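Local coordinates for protein Non-sulfated chondroitin lyase E66 (Autographa californica nucleopolyhedrovirus, PDB 3VSN) that acts as a chondroitin lyase of the viral envelope, essential for oral infectivity, and may digest the chondroitin sulfate barrier of the host midgut, at residues E30-E35 / Y201-L205; L361-R367 / E386-I390; N438-S444 / Y457-E463. All blocks are in the same frame, centred on the assembly; numbering follows the deposited sequence.

Contact 1 joins two helices of the N-terminal helical domain. Contacts 2 and 3 lie in the beta-rich part of the chain, on the other side of its centre. The centres of contacts 1 and 2 are about 49 Å apart, and those of contacts 1 and 3 about 59 Å. Contacts 2 and 3 are neighbours, with centres about 13 Å apart, and they touch. The phenol OH of Tyr457 lies 2.6 Å from Gly388 O, a probable hydrogen bond, and Arg366 NE probably bonds Ser444 OG. Contact 2 comes nearest to the catalytic residues: the side chain of Leu361 is about 10 Å from that of Arg300, the transition-state stabiliser. Contacts 1 and 3 lie away from the catalytic residues.

Contact 1 (E30-E35 / Y201-L205); sequences ELQNFE and YSQML. Unlike the reference sequence in segment 201-205: Met204 (reference Ile).
The buried carboxylate of Glu35 accepts a short hydrogen bond from the phenol of Tyr201, with Tyr201 OH 2.6 Å from Glu35 OE2. The phenol meets this oxygen from above the carboxylate plane, 40° out of it. The carboxylate oxygen itself lies at the edge of the tyrosine ring. The Glu35 chain is extended beyond CG, and this carries its acid group across to the other helix. OE2 has a second partner in Tyr161 OH, and OE1 bonds Asn156 ND2.

The rest of the contact is apolar. Tyr201 CD1 approaches the Phe34 ring at its edge, 3.5 Å from CE2. The two rings are oblique, with planes 41° apart. Leu31 CD1 reaches Tyr201 CE1 at 3.7 Å, and the same methyl meets Leu205 CD2 at 4.1 Å. Leu31 holds CG anti to its N (chi1 178°), and its branch end leans toward the partner helix.

Met204 sets out toward helix 29-48. Its chain bends at chi3, and the terminal CE rests against Glu30 O and Phe34 CB, 3.8 Å from each. The sulfur SD lies 4.7 Å from the centroid of the Phe34 ring, a Met-aromatic contact of oblique geometry.

The two helices run roughly antiparallel, with 10.5 Å between the axes of the short segments. They belong to the helical part that gives this lyase its alpha/alpha toroid. Helix 138-154 packs on Phe34 and Tyr201, and helix 161-175 on Leu31 and Leu205.

The acid group of Glu35 thus sits among rings and methyls but has polar partners on both oxygens. Two phenols on OE2 and an amide on OE1 would probably help to stabilise a negative charge there.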
loop_
_atom_site.group_PDB
_atom_site.type_symbol
_atom_site.label_atom_id
_atom_site.label_comp_id
_atom_site.label_asym_id
_atom_site.label_seq_id
_atom_site.Cartn_x
_atom_site.Cartn_y
_atom_site.Cartn_z
ATOM N N GLU A 30 -28.921 2.724 24.089
ATOM C CA GLU A 30 -27.798 3.142 23.253
ATOM C C GLU A 30 -26.462 2.617 23.789
ATOM O O GLU A 30 -25.671 2.039 23.039
ATOM C CB GLU A 30 -27.773 4.668 23.161
ATOM C CG GLU A 30 -27.204 5.225 21.870
ATOM C CD GLU A 30 -27.541 6.690 21.685
ATOM O OE1 GLU A 30 -26.999 7.531 22.430
ATOM O OE2 GLU A 30 -28.348 7.003 20.788
ATOM N N LEU A 31 -26.233 2.807 25.088
ATOM C CA LEU A 31 -25.003 2.364 25.742
ATOM C C LEU A 31 -24.848 0.846 25.701
ATOM O O LEU A 31 -23.788 0.339 25.330
ATOM C CB LEU A 31 -24.940 2.871 27.191
ATOM C CG LEU A 31 -23.741 2.457 28.056
ATOM C CD1 LEU A 31 -22.430 2.961 27.465
ATOM C CD2 LEU A 31 -23.910 2.964 29.482
ATOM N N GLN A 32 -25.905 0.128 26.079
ATOM C CA GLN A 32 -25.868 -1.333 26.093
ATOM C C GLN A 32 -25.680 -1.919 24.687
ATOM O O GLN A 32 -24.940 -2.889 24.515
ATOM C CB GLN A 32 -27.106 -1.903 26.789
ATOM C CG GLN A 32 -27.106 -1.641 28.289
ATOM C CD GLN A 32 -28.392 -2.048 28.983
ATOM O OE1 GLN A 32 -29.419 -2.283 28.343
ATOM N NE2 GLN A 32 -28.341 -2.125 30.306
ATOM N N ASN A 33 -26.332 -1.315 23.697
ATOM C CA ASN A 33 -26.167 -1.719 22.300
ATOM C C ASN A 33 -24.747 -1.480 21.778
ATOM O O ASN A 33 -24.204 -2.317 21.053
ATOM C CB ASN A 33 -27.183 -1.009 21.398
ATOM C CG ASN A 33 -28.619 -1.445 21.658
ATOM O OD1 ASN A 33 -28.877 -2.505 22.235
ATOM N ND2 ASN A 33 -29.564 -0.621 21.223
ATOM N N PHE A 34 -24.150 -0.344 22.140
ATOM C CA PHE A 34 -22.771 -0.060 21.736
ATOM C C PHE A 34 -21.791 -1.038 22.371
ATOM O O PHE A 34 -20.900 -1.552 21.695
ATOM C CB PHE A 34 -22.341 1.378 22.050
ATOM C CG PHE A 34 -20.878 1.628 21.784
ATOM C CD1 PHE A 34 -20.397 1.672 20.477
ATOM C CD2 PHE A 34 -19.974 1.770 22.835
ATOM C CE1 PHE A 34 -19.052 1.874 20.219
ATOM C CE2 PHE A 34 -18.625 1.979 22.583
ATOM C CZ PHE A 34 -18.165 2.030 21.271
ATOM N N GLU A 35 -21.959 -1.291 23.668
ATOM C CA GLU A 35 -21.092 -2.227 24.377
ATOM C C GLU A 35 -21.197 -3.640 23.805
ATOM O O GLU A 35 -20.192 -4.345 23.709
ATOM C CB GLU A 35 -21.365 -2.204 25.884
ATOM C CG GLU A 35 -20.831 -0.949 26.564
ATOM C CD GLU A 35 -21.122 -0.894 28.053
ATOM O OE1 GLU A 35 -21.721 -1.853 28.590
ATOM O OE2 GLU A 35 -20.748 0.118 28.689
ATOM N N TYR A 201 -17.287 7.291 23.950
ATOM C CA TYR A 201 -17.709 6.289 24.921
ATOM C C TYR A 201 -17.794 6.858 26.345
ATOM O O TYR A 201 -18.751 6.570 27.067
ATOM C CB TYR A 201 -16.811 5.047 24.877
ATOM C CG TYR A 201 -17.214 3.987 25.885
ATOM C CD1 TYR A 201 -18.474 3.386 25.831
ATOM C CD2 TYR A 201 -16.341 3.598 26.900
ATOM C CE1 TYR A 201 -18.848 2.424 26.760
ATOM C CE2 TYR A 201 -16.705 2.638 27.829
ATOM C CZ TYR A 201 -17.955 2.060 27.760
ATOM O OH TYR A 201 -18.300 1.105 28.684
ATOM N N SER A 202 -16.814 7.673 26.736
ATOM C CA SER A 202 -16.832 8.293 28.067
ATOM C C SER A 202 -18.060 9.186 28.258
ATOM O O SER A 202 -18.648 9.213 29.339
ATOM C CB SER A 202 -15.534 9.057 28.366
ATOM O OG SER A 202 -15.446 10.268 27.635
ATOM N N GLN A 203 -18.452 9.896 27.199
ATOM C CA GLN A 203 -19.664 10.719 27.226
ATOM C C GLN A 203 -20.944 9.884 27.309
ATOM O O GLN A 203 -21.908 10.277 27.974
ATOM C CB GLN A 203 -19.709 11.668 26.028
ATOM C CG GLN A 203 -18.771 12.860 26.131
ATOM C CD GLN A 203 -19.227 13.892 27.151
ATOM O OE1 GLN A 203 -18.979 13.753 28.350
ATOM N NE2 GLN A 203 -19.884 14.941 26.674
ATOM N N MET A 204 -20.950 8.730 26.645
ATOM C CA MET A 204 -22.077 7.804 26.732
ATOM C C MET A 204 -22.224 7.256 28.153
ATOM O O MET A 204 -23.343 7.105 28.653
ATOM C CB MET A 204 -21.919 6.660 25.732
ATOM C CG MET A 204 -21.972 7.101 24.278
ATOM S SD MET A 204 -21.618 5.737 23.157
ATOM C CE MET A 204 -23.194 4.888 23.166
ATOM N N LEU A 205 -21.091 6.975 28.800
ATOM C CA LEU A 205 -21.081 6.536 30.200
ATOM C C LEU A 205 -21.644 7.598 31.150
ATOM O O LEU A 205 -22.235 7.262 32.179
ATOM C CB LEU A 205 -19.669 6.142 30.641
ATOM C CG LEU A 205 -19.083 4.828 30.116
ATOM C CD1 LEU A 205 -17.631 4.732 30.550
ATOM C CD2 LEU A 205 -19.870 3.615 30.606
#

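Contact 2 (L361-R367 / E386-I390); sequences LWTMARR and ESGII
The chain leaves helix 359-364 and runs past a type II turn from Glu386 to Ile389, with Arg366 N giving a nearly straight hydrogen bond to Ser387 O (2.8 Å, 171°). Gly388 CA makes a CA-H...O contact with Met364 O at 3.2 Å. Gly388 has no side chain, which lets the two backbones come this close. Its positive phi (101°) also suits the third position of the turn.

Arg367 and Glu386 form a salt bridge. Arg367 NH1 meets Glu386 OE2 at 2.9 Å, on the syn side of the carboxylate and in the plane of the guanidinium. The two flat groups are 51° apart. OE2 also accepts Ser387 N, from the anti side, so two donors grip it. Glu386 OE1 bonds Tyr378 OH. The cation of Arg367 lies against Trp369.

This turn leads into strand 390-391, an outermost strand of a four-stranded antiparallel sheet. The contact thus joins the end of helix 359-364 to the entry of that sheet, and Gly388 and Ile389 bond Ile475 of the adjacent strand.

Met364 buries more surface than any other residue here. Its SD lies 3.6 Å from Ile390 CB and accepts a weak hydrogen bond from Ile390 N. Leu361 CD1 rests 3.8 Å from Glu386 CB, while Ile389 CD1 packs on the Leu361 backbone.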
loop_
_atom_site.group_PDB
_atom_site.type_symbol
_atom_site.label_atom_id
_atom_site.label_comp_id
_atom_site.label_asym_id
_atom_site.label_seq_id
_atom_site.Cartn_x
_atom_site.Cartn_y
_atom_site.Cartn_z
ATOM N N LEU A 361 13.207 0.957 -6.143
ATOM C CA LEU A 361 12.076 0.094 -5.786
ATOM C C LEU A 361 10.725 0.780 -6.021
ATOM O O LEU A 361 9.784 0.154 -6.513
ATOM C CB LEU A 361 12.195 -0.381 -4.327
ATOM C CG LEU A 361 11.150 -1.363 -3.780
ATOM C CD1 LEU A 361 11.190 -2.698 -4.514
ATOM C CD2 LEU A 361 11.349 -1.568 -2.286
ATOM N N TRP A 362 10.642 2.067 -5.692
ATOM C CA TRP A 362 9.406 2.839 -5.875
ATOM C C TRP A 362 9.068 3.132 -7.311
ATOM O O TRP A 362 7.904 3.372 -7.643
ATOM C CB TRP A 362 9.495 4.160 -5.122
ATOM C CG TRP A 362 9.325 4.061 -3.623
ATOM C CD1 TRP A 362 9.552 2.960 -2.797
ATOM C CD2 TRP A 362 8.909 5.137 -2.717
ATOM N NE1 TRP A 362 9.295 3.273 -1.481
ATOM C CE2 TRP A 362 8.910 4.563 -1.366
ATOM C CE3 TRP A 362 8.540 6.468 -2.887
ATOM C CZ2 TRP A 362 8.559 5.311 -0.249
ATOM C CZ3 TRP A 362 8.193 7.215 -1.753
ATOM C CH2 TRP A 362 8.205 6.649 -0.467
ATOM N N THR A 363 10.077 3.136 -8.175
ATOM C CA THR A 363 9.893 3.567 -9.559
ATOM C C THR A 363 9.958 2.438 -10.581
ATOM O O THR A 363 9.466 2.585 -11.700
ATOM C CB THR A 363 10.934 4.632 -9.958
ATOM O OG1 THR A 363 12.258 4.112 -9.775
ATOM C CG2 THR A 363 10.756 5.896 -9.121
ATOM N N MET A 364 10.563 1.314 -10.206
ATOM C CA MET A 364 10.859 0.274 -11.189
ATOM C C MET A 364 10.464 -1.148 -10.792
ATOM O O MET A 364 10.770 -2.093 -11.521
ATOM C CB MET A 364 12.340 0.334 -11.585
ATOM C CG MET A 364 12.698 1.546 -12.427
ATOM S SD MET A 364 14.454 1.626 -12.827
ATOM C CE MET A 364 15.120 2.319 -11.315
ATOM N N ALA A 365 9.789 -1.314 -9.652
ATOM C CA ALA A 365 9.284 -2.640 -9.274
ATOM C C ALA A 365 8.276 -3.117 -10.316
ATOM O O ALA A 365 7.270 -2.452 -10.567
ATOM C CB ALA A 365 8.652 -2.621 -7.889
ATOM N N ARG A 366 8.578 -4.254 -10.936
ATOM C CA ARG A 366 7.705 -4.891 -11.919
ATOM C C ARG A 366 7.643 -6.369 -11.568
ATOM O O ARG A 366 8.369 -7.189 -12.134
ATOM C CB ARG A 366 8.241 -4.693 -13.345
ATOM C CG ARG A 366 8.482 -3.243 -13.750
ATOM C CD ARG A 366 7.178 -2.476 -13.903
ATOM N NE ARG A 366 7.391 -1.158 -14.499
ATOM C CZ ARG A 366 7.599 -0.042 -13.804
ATOM N NH1 ARG A 366 7.630 -0.067 -12.474
ATOM N NH2 ARG A 366 7.782 1.105 -14.443
ATOM N N ARG A 367 6.780 -6.692 -10.612
ATOM C CA ARG A 367 6.812 -7.990 -9.946
ATOM C C ARG A 367 5.402 -8.495 -9.645
ATOM O O ARG A 367 4.484 -7.708 -9.376
ATOM C CB ARG A 367 7.646 -7.880 -8.653
ATOM C CG ARG A 367 7.606 -9.087 -7.724
ATOM C CD ARG A 367 8.380 -10.293 -8.246
ATOM N NE ARG A 367 8.143 -11.452 -7.386
ATOM C CZ ARG A 367 8.837 -11.738 -6.285
ATOM N NH1 ARG A 367 9.847 -10.962 -5.901
ATOM N NH2 ARG A 367 8.524 -12.810 -5.564
ATOM N N GLU A 386 14.857 -5.863 -7.021
ATOM C CA GLU A 386 13.541 -6.437 -7.272
ATOM C C GLU A 386 13.367 -6.572 -8.774
ATOM O O GLU A 386 13.993 -5.834 -9.543
ATOM C CB GLU A 386 12.432 -5.550 -6.680
ATOM C CG GLU A 386 11.020 -6.118 -6.813
ATOM C CD GLU A 386 10.894 -7.514 -6.240
ATOM O OE1 GLU A 386 10.798 -7.636 -5.000
ATOM O OE2 GLU A 386 10.895 -8.489 -7.023
ATOM N N SER A 387 12.536 -7.525 -9.189
ATOM C CA SER A 387 12.178 -7.678 -10.594
ATOM C C SER A 387 11.775 -6.319 -11.155
ATOM O O SER A 387 10.943 -5.618 -10.563
ATOM C CB SER A 387 11.024 -8.670 -10.749
ATOM O OG SER A 387 11.389 -9.957 -10.290
ATOM N N GLY A 388 12.380 -5.944 -12.276
ATOM C CA GLY A 388 12.065 -4.678 -12.935
ATOM C C GLY A 388 13.055 -3.551 -12.690
ATOM O O GLY A 388 13.124 -2.619 -13.480
ATOM N N ILE A 389 13.808 -3.616 -11.592
ATOM C CA ILE A 389 14.757 -2.543 -11.256
ATOM C C ILE A 389 15.933 -2.492 -12.241
ATOM O O ILE A 389 16.555 -3.515 -12.543
ATOM C CB ILE A 389 15.257 -2.629 -9.788
ATOM C CG1 ILE A 389 14.087 -2.382 -8.815
ATOM C CG2 ILE A 389 16.386 -1.629 -9.539
ATOM C CD1 ILE A 389 14.455 -2.377 -7.340
ATOM N N ILE A 390 16.201 -1.299 -12.765
ATOM C CA ILE A 390 17.356 -1.075 -13.629
ATOM C C ILE A 390 18.511 -0.607 -12.743
ATOM O O ILE A 390 18.395 0.407 -12.046
ATOM C CB ILE A 390 17.079 -0.029 -14.734
ATOM C CG1 ILE A 390 15.878 -0.446 -15.599
ATOM C CG2 ILE A 390 18.316 0.166 -15.613
ATOM C CD1 ILE A 390 15.346 0.654 -16.495
#

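Contact 3 (N438-S444 / Y457-E463); sequences NNLQFKS and YYNIGVE
Gln441 and Gly461 exchange two backbone hydrogen bonds, and Lys443 and Tyr458 two more, with Lys443 N 2.9 Å from Tyr458 O. Glu463 N adds a fifth, nearly straight bond to Asn438 O. Ser444 and Tyr457 form a non-hydrogen-bonded pair. CA-H...O contacts fill in between, such as Leu440 CA to Gly461 O at 3.2 Å.

Aromatic contacts come next. The Tyr457 ring turns its edge to the face of Phe442, a T-shaped pair with planes 68° apart. Tyr457 CE1 stands over the centre of that face. The probable hydrogen-bond partner of the Tyr457 phenol is Gly388 O.

These strands form the hairpin 440-449/452-461 in a seven-stranded antiparallel sheet. The register shifts by one between Gln441 and Lys443, which marks a beta bulge. Toward the next strand, 550-558, Asn459 and Ile460 both face Ala550, a G1 bulge.

Lys443 lies over the Tyr458 ring in a CH-pi contact, with CB 3.5 Å from the ring centroid. Tyr458 CG sits between its N and carbonyl carbon (chi1 67°), which swings the ring under the lysine chain. Lys443 NZ forms a salt bridge with Glu574 OE2, which also hydrogen-bonds Tyr458 OH.

Two waters bridge polar groups. One donates to Gln441 OE1 and Asn459 O; the other accepts from Lys443 NZ and from Asn459 ND2 at 2.9 Å.

Among apolar groups, Leu440 CD1 meets Val462 CG1 at 4.1 Å.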
loop_
_atom_site.group_PDB
_atom_site.type_symbol
_atom_site.label_atom_id
_atom_site.label_comp_id
_atom_site.label_asym_id
_atom_site.label_seq_id
_atom_site.Cartn_x
_atom_site.Cartn_y
_atom_site.Cartn_z
ATOM N N ASN A 438 20.702 10.058 -11.989
ATOM C CA ASN A 438 21.649 10.169 -13.100
ATOM C C ASN A 438 20.952 10.365 -14.459
ATOM O O ASN A 438 21.416 9.862 -15.489
ATOM C CB ASN A 438 22.568 8.935 -13.106
ATOM C CG ASN A 438 23.719 9.055 -14.077
ATOM O OD1 ASN A 438 24.275 10.132 -14.266
ATOM N ND2 ASN A 438 24.084 7.937 -14.701
ATOM N N ASN A 439 19.841 11.103 -14.448
ATOM C CA ASN A 439 19.008 11.322 -15.644
ATOM C C ASN A 439 18.484 10.033 -16.286
ATOM O O ASN A 439 18.257 9.986 -17.501
ATOM C CB ASN A 439 19.722 12.203 -16.688
ATOM C CG ASN A 439 19.544 13.693 -16.430
ATOM O OD1 ASN A 439 20.358 14.507 -16.868
ATOM N ND2 ASN A 439 18.474 14.058 -15.736
ATOM N N LEU A 440 18.303 8.993 -15.472
ATOM C CA LEU A 440 17.671 7.755 -15.932
ATOM C C LEU A 440 16.336 8.060 -16.588
ATOM O O LEU A 440 15.502 8.778 -16.026
ATOM C CB LEU A 440 17.465 6.765 -14.778
ATOM C CG LEU A 440 16.683 5.479 -15.094
ATOM C CD1 LEU A 440 17.502 4.513 -15.945
ATOM C CD2 LEU A 440 16.227 4.816 -13.806
ATOM N N GLN A 441 16.149 7.517 -17.784
ATOM C CA GLN A 441 14.877 7.603 -18.486
ATOM C C GLN A 441 14.536 6.242 -19.074
ATOM O O GLN A 441 15.428 5.417 -19.302
ATOM C CB GLN A 441 14.932 8.664 -19.590
ATOM C CG GLN A 441 15.912 8.354 -20.714
ATOM C CD GLN A 441 15.814 9.348 -21.852
ATOM O OE1 GLN A 441 14.848 9.340 -22.614
ATOM N NE2 GLN A 441 16.816 10.207 -21.974
ATOM N N PHE A 442 13.246 6.006 -19.298
ATOM C CA PHE A 442 12.800 4.801 -19.993
ATOM C C PHE A 442 11.373 4.917 -20.503
ATOM O O PHE A 442 10.601 5.770 -20.054
ATOM C CB PHE A 442 12.957 3.540 -19.115
ATOM C CG PHE A 442 12.270 3.618 -17.770
ATOM C CD1 PHE A 442 10.880 3.580 -17.669
ATOM C CD2 PHE A 442 13.020 3.688 -16.596
ATOM C CE1 PHE A 442 10.252 3.640 -16.430
ATOM C CE2 PHE A 442 12.396 3.737 -15.352
ATOM C CZ PHE A 442 11.012 3.713 -15.269
ATOM N N LYS A 443 11.043 4.057 -21.460
ATOM C CA LYS A 443 9.655 3.735 -21.757
ATOM C C LYS A 443 9.418 2.340 -21.193
ATOM O O LYS A 443 10.201 1.426 -21.447
ATOM C CB LYS A 443 9.398 3.769 -23.263
ATOM C CG LYS A 443 9.486 5.155 -23.898
ATOM C CD LYS A 443 8.112 5.791 -24.064
ATOM C CE LYS A 443 8.191 7.231 -24.561
ATOM N NZ LYS A 443 8.683 7.380 -25.961
ATOM N N SER A 444 8.357 2.190 -20.405
ATOM C CA SER A 444 8.087 0.936 -19.708
ATOM C C SER A 444 6.707 0.419 -20.082
ATOM O O SER A 444 5.719 1.146 -19.970
ATOM C CB SER A 444 8.188 1.138 -18.191
ATOM O OG SER A 444 7.783 -0.023 -17.484
ATOM N N TYR A 457 11.149 -2.859 -21.255
ATOM C CA TYR A 457 11.716 -1.522 -21.192
ATOM C C TYR A 457 12.389 -1.270 -22.526
ATOM O O TYR A 457 13.115 -2.132 -23.024
ATOM C CB TYR A 457 12.793 -1.412 -20.115
ATOM C CG TYR A 457 12.351 -1.324 -18.671
ATOM C CD1 TYR A 457 11.726 -0.176 -18.165
ATOM C CD2 TYR A 457 12.637 -2.358 -17.786
ATOM C CE1 TYR A 457 11.367 -0.089 -16.821
ATOM C CE2 TYR A 457 12.284 -2.283 -16.450
ATOM C CZ TYR A 457 11.651 -1.150 -15.969
ATOM O OH TYR A 457 11.304 -1.091 -14.633
ATOM N N TYR A 458 12.151 -0.098 -23.106
ATOM C CA TYR A 458 12.935 0.340 -24.259
ATOM C C TYR A 458 13.292 1.814 -24.109
ATOM O O TYR A 458 12.740 2.507 -23.248
ATOM C CB TYR A 458 12.209 0.053 -25.579
ATOM C CG TYR A 458 10.948 0.860 -25.807
ATOM C CD1 TYR A 458 9.705 0.385 -25.386
ATOM C CD2 TYR A 458 10.996 2.089 -26.467
ATOM C CE1 TYR A 458 8.544 1.118 -25.610
ATOM C CE2 TYR A 458 9.845 2.830 -26.688
ATOM C CZ TYR A 458 8.622 2.341 -26.259
ATOM O OH TYR A 458 7.477 3.076 -26.477
ATOM N N ASN A 459 14.218 2.283 -24.945
ATOM C CA ASN A 459 14.763 3.638 -24.829
ATOM C C ASN A 459 15.264 3.953 -23.416
ATOM O O ASN A 459 15.069 5.065 -22.913
ATOM C CB ASN A 459 13.748 4.693 -25.303
ATOM C CG ASN A 459 13.476 4.619 -26.795
ATOM O OD1 ASN A 459 14.092 3.839 -27.521
ATOM N ND2 ASN A 459 12.541 5.430 -27.258
ATOM N N ILE A 460 15.889 2.959 -22.776
ATOM C CA ILE A 460 16.544 3.157 -21.487
ATOM C C ILE A 460 17.769 4.040 -21.718
ATOM O O ILE A 460 18.619 3.728 -22.563
ATOM C CB ILE A 460 17.008 1.828 -20.848
ATOM C CG1 ILE A 460 15.820 0.893 -20.577
ATOM C CG2 ILE A 460 17.789 2.086 -19.564
ATOM C CD1 ILE A 460 16.238 -0.526 -20.248
ATOM N N GLY A 461 17.847 5.136 -20.974
ATOM C CA GLY A 461 18.973 6.050 -21.092
ATOM C C GLY A 461 19.430 6.608 -19.763
ATOM O O GLY A 461 18.662 6.641 -18.804
ATOM N N VAL A 462 20.695 7.018 -19.708
ATOM C CA VAL A 462 21.224 7.801 -18.587
ATOM C C VAL A 462 22.073 8.926 -19.163
ATOM O O VAL A 462 22.349 8.938 -20.365
ATOM C CB VAL A 462 22.078 6.967 -17.595
ATOM C CG1 VAL A 462 21.228 5.941 -16.848
ATOM C CG2 VAL A 462 23.262 6.306 -18.293
ATOM N N GLU A 463 22.484 9.864 -18.312
ATOM C CA GLU A 463 23.409 10.924 -18.720
ATOM C C GLU A 463 24.581 10.307 -19.492
ATOM O O GLU A 463 25.199 9.359 -19.013
ATOM C CB GLU A 463 23.917 11.691 -17.491
ATOM C CG GLU A 463 24.785 12.908 -17.795
ATOM C CD GLU A 463 24.012 14.051 -18.432
ATOM O OE1 GLU A 463 22.810 14.222 -18.132
ATOM O OE2 GLU A 463 24.609 14.788 -19.238
HETATM O O HOH W 1 13.133 7.113 -22.843
HETATM O O HOH W 2 11.663 7.390 -25.287
#